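PDB 5WTZ: binary enterotoxin of Clostridium perfringens component a from Clostridium perfringens, which probably transfers ADP-ribose from NAD+ to actin, as the enzymatic component of a binary iota-like enterotoxin. Local coordinates for residues 81-86 and 167-172; 213-218 and 294-299. All blocks are in the same frame, centred on the assembly; numbering follows the deposited sequence.

Interaction 1: 81-86 and 167-172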
loop_
_atom_site.group_PDB
_atom_site.type_symbol
_atom_site.label_atom_id
_atom_site.label_comp_id
_atom_site.label_asym_id
_atom_site.label_seq_id
_atom_site.Cartn_x
_atom_site.Cartn_y
_atom_site.Cartn_z
ATOM N N THR A 81 -19.564 -3.585 3.550
ATOM C CA THR A 81 -20.853 -3.811 2.888
ATOM C C THR A 81 -21.757 -2.589 3.020
ATOM O O THR A 81 -22.561 -2.300 2.131
ATOM C CB THR A 81 -21.606 -5.034 3.445
ATOM O OG1 THR A 81 -22.039 -4.767 4.786
ATOM C CG2 THR A 81 -20.728 -6.268 3.412
ATOM N N ALA A 82 -21.625 -1.871 4.130
ATOM C CA ALA A 82 -22.431 -0.682 4.357
ATOM C C ALA A 82 -22.134 0.387 3.307
ATOM O O ALA A 82 -23.052 0.868 2.635
ATOM C CB ALA A 82 -22.198 -0.133 5.763
ATOM N N VAL A 83 -20.861 0.743 3.145
ATOM C CA VAL A 83 -20.508 1.804 2.202
ATOM C C VAL A 83 -20.757 1.381 0.753
ATOM O O VAL A 83 -21.049 2.222 -0.096
ATOM C CB VAL A 83 -19.033 2.269 2.362
ATOM C CG1 VAL A 83 -18.836 2.953 3.716
ATOM C CG2 VAL A 83 -18.054 1.109 2.164
ATOM N N LYS A 84 -20.673 0.084 0.472
ATOM C CA LYS A 84 -20.958 -0.412 -0.877
ATOM C C LYS A 84 -22.419 -0.224 -1.266
ATOM O O LYS A 84 -22.774 -0.368 -2.433
ATOM C CB LYS A 84 -20.571 -1.891 -1.009
ATOM C CG LYS A 84 -19.083 -2.108 -1.210
ATOM C CD LYS A 84 -18.701 -3.577 -1.166
ATOM C CE LYS A 84 -17.217 -3.740 -1.443
ATOM N NZ LYS A 84 -16.596 -4.895 -0.737
ATOM N N LYS A 85 -23.266 0.097 -0.292
ATOM C CA LYS A 85 -24.672 0.375 -0.570
ATOM C C LYS A 85 -24.862 1.862 -0.848
ATOM O O LYS A 85 -25.984 2.334 -1.031
ATOM C CB LYS A 85 -25.558 -0.064 0.602
ATOM C CG LYS A 85 -25.454 -1.545 0.950
ATOM C CD LYS A 85 -26.298 -1.899 2.176
ATOM C CE LYS A 85 -26.183 -3.386 2.517
ATOM N NZ LYS A 85 -27.010 -3.766 3.705
ATOM N N SER A 86 -23.756 2.595 -0.876
ATOM C CA SER A 86 -23.791 4.038 -1.073
ATOM C C SER A 86 -22.746 4.460 -2.104
ATOM O O SER A 86 -21.857 5.258 -1.811
ATOM C CB SER A 86 -23.556 4.765 0.258
ATOM O OG SER A 86 -23.826 6.149 0.134
ATOM N N PRO A 167 -17.740 3.408 -3.486
ATOM C CA PRO A 167 -18.449 3.323 -2.210
ATOM C C PRO A 167 -18.034 4.481 -1.319
ATOM O O PRO A 167 -16.883 4.531 -0.889
ATOM C CB PRO A 167 -17.985 1.982 -1.635
ATOM C CG PRO A 167 -17.490 1.218 -2.806
ATOM C CD PRO A 167 -16.863 2.249 -3.689
ATOM N N ALA A 168 -18.958 5.399 -1.058
ATOM C CA ALA A 168 -18.650 6.645 -0.375
ATOM C C ALA A 168 -19.879 7.112 0.383
ATOM O O ALA A 168 -20.700 7.856 -0.155
ATOM C CB ALA A 168 -18.205 7.699 -1.369
ATOM N N ALA A 169 -20.015 6.668 1.627
ATOM C CA ALA A 169 -21.235 6.915 2.390
ATOM C C ALA A 169 -21.190 8.236 3.160
ATOM O O ALA A 169 -20.147 8.617 3.702
ATOM C CB ALA A 169 -21.489 5.758 3.337
ATOM N N SER A 170 -22.327 8.930 3.195
ATOM C CA SER A 170 -22.472 10.155 3.980
ATOM C C SER A 170 -22.826 9.776 5.410
ATOM O O SER A 170 -23.775 9.027 5.645
ATOM C CB SER A 170 -23.543 11.079 3.389
ATOM O OG SER A 170 -23.062 11.788 2.255
ATOM N N TYR A 171 -22.059 10.290 6.363
ATOM C CA TYR A 171 -22.221 9.890 7.756
ATOM C C TYR A 171 -21.653 10.941 8.711
ATOM O O TYR A 171 -21.011 11.908 8.285
ATOM C CB TYR A 171 -21.537 8.539 7.992
ATOM C CG TYR A 171 -20.075 8.665 8.370
ATOM C CD1 TYR A 171 -19.122 9.032 7.429
ATOM C CD2 TYR A 171 -19.652 8.429 9.674
ATOM C CE1 TYR A 171 -17.781 9.153 7.771
ATOM C CE2 TYR A 171 -18.323 8.547 10.024
ATOM C CZ TYR A 171 -17.388 8.911 9.070
ATOM O OH TYR A 171 -16.060 9.029 9.426
ATOM N N GLY A 172 -21.893 10.745 10.005
ATOM C CA GLY A 172 -21.352 11.623 11.027
ATOM C C GLY A 172 -22.385 12.045 12.054
ATOM O O GLY A 172 -23.563 11.691 11.938
HETATM O O HOH W 1 -24.597 7.253 2.435
#
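Ser86, last residue of the type I turn from Val83 to Ser86 that continues from helix 70-83, accepts a nearly straight backbone bond on its O from Ala168 N (3.0 Å, 169°), the donor lying above the carbonyl plane. This joins the turn to strand 168-171, an outer strand of the small antiparallel sheet in the first ADP-ribosyltransferase-like half, away from the NAD site. Pro167 lies across Val83 at about a right angle: its CB rests 3.4 Å from Val83 O and also meets Val83 CG2. The valine's second branch, CG1, reaches the methyl of Ala169, so one branch packs on the proline and the other on the strand two residues on. Lys84 runs alongside the proline ring, CG to CG at 4.0 Å. The hydroxyl of Ser86 swings opposite its own N (chi1 -169°), which puts OG 3.5 Å from Ala169 CA. A water lies 2.7 Å from Ser86 OG, and this water accepts from Ser170 N at 2.9 Å. Trp30 of helix 16-31 packs on Ser86 and Ala169. Ala168 N is thus taken by the turn, Ala168 O by Arg26 and Ser170 N by the water, which satisfies these polar backbone atoms beside a small apolar patch.

Interaction 2: 213-218 and 294-299. With NAD (nicotinamide-adenine-dinucleotide), chain B.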
loop_
_atom_site.group_PDB
_atom_site.type_symbol
_atom_site.label_atom_id
_atom_site.label_comp_id
_atom_site.label_asym_id
_atom_site.label_seq_id
_atom_site.Cartn_x
_atom_site.Cartn_y
_atom_site.Cartn_z
ATOM N N GLN A 213 -5.706 -0.223 -7.228
ATOM C CA GLN A 213 -4.624 -1.061 -7.721
ATOM C C GLN A 213 -4.974 -2.529 -7.531
ATOM O O GLN A 213 -5.761 -2.868 -6.645
ATOM C CB GLN A 213 -3.318 -0.738 -6.999
ATOM C CG GLN A 213 -2.850 0.713 -7.149
ATOM C CD GLN A 213 -1.405 0.884 -6.734
ATOM O OE1 GLN A 213 -0.489 0.769 -7.561
ATOM N NE2 GLN A 213 -1.182 1.156 -5.445
ATOM N N LEU A 214 -4.405 -3.390 -8.368
ATOM C CA LEU A 214 -4.587 -4.839 -8.214
ATOM C C LEU A 214 -3.720 -5.299 -7.045
ATOM O O LEU A 214 -2.482 -5.256 -7.092
ATOM C CB LEU A 214 -4.236 -5.588 -9.500
ATOM C CG LEU A 214 -4.456 -7.109 -9.514
ATOM C CD1 LEU A 214 -5.917 -7.467 -9.349
ATOM C CD2 LEU A 214 -3.895 -7.731 -10.780
ATOM N N ASN A 215 -4.390 -5.703 -5.977
ATOM C CA ASN A 215 -3.742 -5.976 -4.702
ATOM C C ASN A 215 -4.570 -7.035 -3.990
ATOM O O ASN A 215 -5.636 -6.737 -3.459
ATOM C CB ASN A 215 -3.634 -4.695 -3.867
ATOM C CG ASN A 215 -2.863 -4.897 -2.574
ATOM O OD1 ASN A 215 -2.509 -6.030 -2.209
ATOM N ND2 ASN A 215 -2.631 -3.802 -1.849
ATOM N N PHE A 216 -4.102 -8.276 -3.999
ATOM C CA PHE A 216 -4.922 -9.375 -3.492
ATOM C C PHE A 216 -5.034 -9.405 -1.966
ATOM O O PHE A 216 -6.004 -9.947 -1.439
ATOM C CB PHE A 216 -4.373 -10.707 -4.013
ATOM C CG PHE A 216 -4.428 -10.811 -5.503
ATOM C CD1 PHE A 216 -5.643 -10.681 -6.159
ATOM C CD2 PHE A 216 -3.281 -11.017 -6.247
ATOM C CE1 PHE A 216 -5.711 -10.756 -7.535
ATOM C CE2 PHE A 216 -3.344 -11.092 -7.630
ATOM C CZ PHE A 216 -4.562 -10.961 -8.269
ATOM N N GLU A 217 -4.068 -8.790 -1.281
ATOM C CA GLU A 217 -3.952 -8.833 0.189
ATOM C C GLU A 217 -4.139 -10.270 0.722
ATOM O O GLU A 217 -3.190 -11.053 0.632
ATOM C CB GLU A 217 -4.924 -7.824 0.846
ATOM C CG GLU A 217 -4.516 -6.372 0.491
ATOM C CD GLU A 217 -5.201 -5.293 1.316
ATOM O OE1 GLU A 217 -6.297 -5.539 1.845
ATOM O OE2 GLU A 217 -4.629 -4.195 1.420
ATOM N N ASN A 218 -5.315 -10.625 1.257
ATOM C CA ASN A 218 -5.534 -11.976 1.815
ATOM C C ASN A 218 -6.361 -12.886 0.901
ATOM O O ASN A 218 -6.663 -14.039 1.258
ATOM C CB ASN A 218 -6.227 -11.913 3.189
ATOM C CG ASN A 218 -5.417 -11.149 4.232
ATOM O OD1 ASN A 218 -5.957 -10.309 4.942
ATOM N ND2 ASN A 218 -4.127 -11.450 4.335
ATOM N N ASP A 294 -0.176 -3.711 -13.785
ATOM C CA ASP A 294 0.383 -3.269 -12.511
ATOM C C ASP A 294 -0.216 -4.124 -11.410
ATOM O O ASP A 294 -1.434 -4.353 -11.379
ATOM C CB ASP A 294 0.099 -1.786 -12.236
ATOM C CG ASP A 294 0.968 -0.839 -13.077
ATOM O OD1 ASP A 294 1.416 -1.219 -14.185
ATOM O OD2 ASP A 294 1.177 0.307 -12.628
ATOM N N ILE A 295 0.646 -4.608 -10.523
ATOM C CA ILE A 295 0.222 -5.445 -9.409
ATOM C C ILE A 295 1.012 -5.042 -8.156
ATOM O O ILE A 295 2.152 -4.564 -8.240
ATOM C CB ILE A 295 0.396 -6.967 -9.732
ATOM C CG1 ILE A 295 -0.336 -7.836 -8.704
ATOM C CG2 ILE A 295 1.868 -7.360 -9.902
ATOM C CD1 ILE A 295 -0.492 -9.315 -9.134
ATOM N N ILE A 296 0.376 -5.174 -7.002
ATOM C CA ILE A 296 1.060 -5.045 -5.722
ATOM C C ILE A 296 1.570 -6.427 -5.281
ATOM O O ILE A 296 0.824 -7.407 -5.311
ATOM C CB ILE A 296 0.130 -4.459 -4.633
ATOM C CG1 ILE A 296 -0.312 -3.029 -5.006
ATOM C CG2 ILE A 296 0.826 -4.524 -3.279
ATOM C CD1 ILE A 296 0.864 -2.099 -5.394
ATOM N N THR A 297 2.840 -6.522 -4.889
ATOM C CA THR A 297 3.347 -7.772 -4.328
ATOM C C THR A 297 4.146 -7.483 -3.047
ATOM O O THR A 297 4.454 -6.335 -2.757
ATOM C CB THR A 297 4.199 -8.555 -5.347
ATOM O OG1 THR A 297 4.389 -9.894 -4.873
ATOM C CG2 THR A 297 5.562 -7.853 -5.626
ATOM N N TYR A 298 4.464 -8.525 -2.284
ATOM C CA TYR A 298 4.997 -8.380 -0.921
ATOM C C TYR A 298 6.271 -9.184 -0.669
ATOM O O TYR A 298 6.528 -10.189 -1.316
ATOM C CB TYR A 298 3.940 -8.808 0.111
ATOM C CG TYR A 298 2.629 -8.041 0.041
ATOM C CD1 TYR A 298 1.597 -8.459 -0.814
ATOM C CD2 TYR A 298 2.422 -6.906 0.822
ATOM C CE1 TYR A 298 0.395 -7.756 -0.880
ATOM C CE2 TYR A 298 1.226 -6.196 0.769
ATOM C CZ TYR A 298 0.232 -6.615 -0.090
ATOM O OH TYR A 298 -0.940 -5.910 -0.125
ATOM N N ARG A 299 7.054 -8.768 0.318
ATOM C CA ARG A 299 8.250 -9.529 0.664
ATOM C C ARG A 299 8.560 -9.327 2.137
ATOM O O ARG A 299 8.565 -8.193 2.617
ATOM C CB ARG A 299 9.455 -9.104 -0.189
ATOM C CG ARG A 299 10.733 -9.886 0.145
ATOM C CD ARG A 299 11.907 -9.530 -0.790
ATOM N NE ARG A 299 13.143 -9.965 -0.148
ATOM C CZ ARG A 299 13.528 -11.233 -0.054
ATOM N NH1 ARG A 299 12.799 -12.202 -0.619
ATOM N NH2 ARG A 299 14.653 -11.546 0.587
HETATM P PA NAD B . 16.695 -14.585 -0.157
HETATM O O1A NAD B . 17.794 -15.287 -0.919
HETATM O O2A NAD B . 15.986 -13.411 -0.762
HETATM O O5B NAD B . 17.250 -14.096 1.276
HETATM C C5B NAD B . 18.176 -14.857 2.059
HETATM C C4B NAD B . 18.954 -13.921 2.963
HETATM O O4B NAD B . 19.715 -13.036 2.131
HETATM C C3B NAD B . 18.034 -13.063 3.828
HETATM O O3B NAD B . 18.646 -12.897 5.118
HETATM C C2B NAD B . 17.989 -11.738 3.079
HETATM O O2B NAD B . 17.769 -10.621 3.946
HETATM C C1B NAD B . 19.351 -11.677 2.397
HETATM N N9A NAD B . 19.226 -10.935 1.126
HETATM C C8A NAD B . 18.410 -11.227 0.097
HETATM N N7A NAD B . 18.555 -10.313 -0.903
HETATM C C5A NAD B . 19.460 -9.418 -0.489
HETATM C C6A NAD B . 20.082 -8.199 -1.044
HETATM N N6A NAD B . 19.733 -7.753 -2.271
HETATM N N1A NAD B . 20.984 -7.540 -0.276
HETATM C C2A NAD B . 21.340 -7.982 0.942
HETATM N N3A NAD B . 20.824 -9.095 1.502
HETATM C C4A NAD B . 19.892 -9.824 0.845
HETATM O O3 NAD B . 15.600 -15.706 0.190
HETATM P PN NAD B . 14.397 -15.658 1.256
HETATM O O1N NAD B . 13.409 -14.609 0.795
HETATM O O2N NAD B . 14.992 -15.616 2.643
HETATM O O5D NAD B . 13.801 -17.133 1.019
HETATM C C5D NAD B . 13.416 -17.591 -0.276
HETATM C C4D NAD B . 12.571 -18.842 -0.126
HETATM O O4D NAD B . 11.273 -18.482 0.353
HETATM C C3D NAD B . 12.330 -19.478 -1.481
HETATM O O3D NAD B . 12.016 -20.865 -1.260
HETATM C C2D NAD B . 11.105 -18.751 -1.990
HETATM O O2D NAD B . 10.357 -19.555 -2.908
HETATM C C1D NAD B . 10.330 -18.428 -0.711
HETATM N N1N NAD B . 9.686 -17.098 -0.722
HETATM C C2N NAD B . 10.049 -16.144 0.159
HETATM C C3N NAD B . 9.431 -14.889 0.140
HETATM C C7N NAD B . 9.807 -13.806 1.114
HETATM O O7N NAD B . 10.931 -13.752 1.629
HETATM N N7N NAD B . 8.852 -12.940 1.411
HETATM C C4N NAD B . 8.422 -14.610 -0.775
HETATM C C5N NAD B . 8.069 -15.607 -1.671
HETATM C C6N NAD B . 8.721 -16.842 -1.618
HETATM O O HOH W 2 -2.806 -2.451 -10.303
HETATM O O HOH W 3 -1.989 -3.841 1.133
HETATM O O HOH W 4 -1.379 -8.751 -4.590
#
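Asn215 and Tyr298 meet through their side chains: Tyr298 OH donates to Asn215 OD1 (2.6 Å), in the carbonyl plane and on a lone pair. The amide and ring planes are 41° apart. A chi1 of -175° turns the Asn215 side chain away from its own N, laying CB and CG against Ile296 CB and directing the amide to the phenol, while OD1 takes a second, weak bond from Glu217 N. A water at the ring edge and in its plane gives one proton to Tyr298 OH and the other to Glu217 OE2, whose salt-bridge partner is Lys60, and accepts from Asn215 ND2. Here the linker between strand 201-211 and helix 220-237 runs beside the edge strand 295-301 of the second ADP-ribosyltransferase sheet, and Ile296 N binds Leu214 O (2.9 Å, 165°). Ile296 CG1 turns beside its backbone N, carrying CD1 to the amide end of Gln213, 3.8 Å from OE1; that amide is itself held by Ser187 and Asn134. Ile295, by contrast, is extended, with CD1 3.7 Å from Phe216 CE2 and 4.1 Å from Leu214 CD2, and Trp226 also packs here. Farther along the strand the extended Arg299, braced by Glu305, reaches the NAD pyrophosphate, NH1 donating to O1N at 2.9 Å.

Interaction 1 closes before interaction 2 opens along the chain; their centres lie 24 Å apart and their nearest atoms about 11 Å. Both belong to a protein built of two ADP-ribosyltransferase-like halves, each with a mixed five-stranded sheet of the same 1-3-5-4-2 strand order. Interaction 1 lies wholly in the first half, joining the turn Val83-Ser86, continuous with helix 70-83, to the small three-stranded sheet, away from the NAD site. Interaction 2 bridges the halves: 213-218 follows strand 201-211 of the first large sheet, and 294-299 covers the start of outer strand 295-301 of the second. The nucleotide sits in the second half, so interaction 2 ties the interdomain linker to a strand that binds NAD.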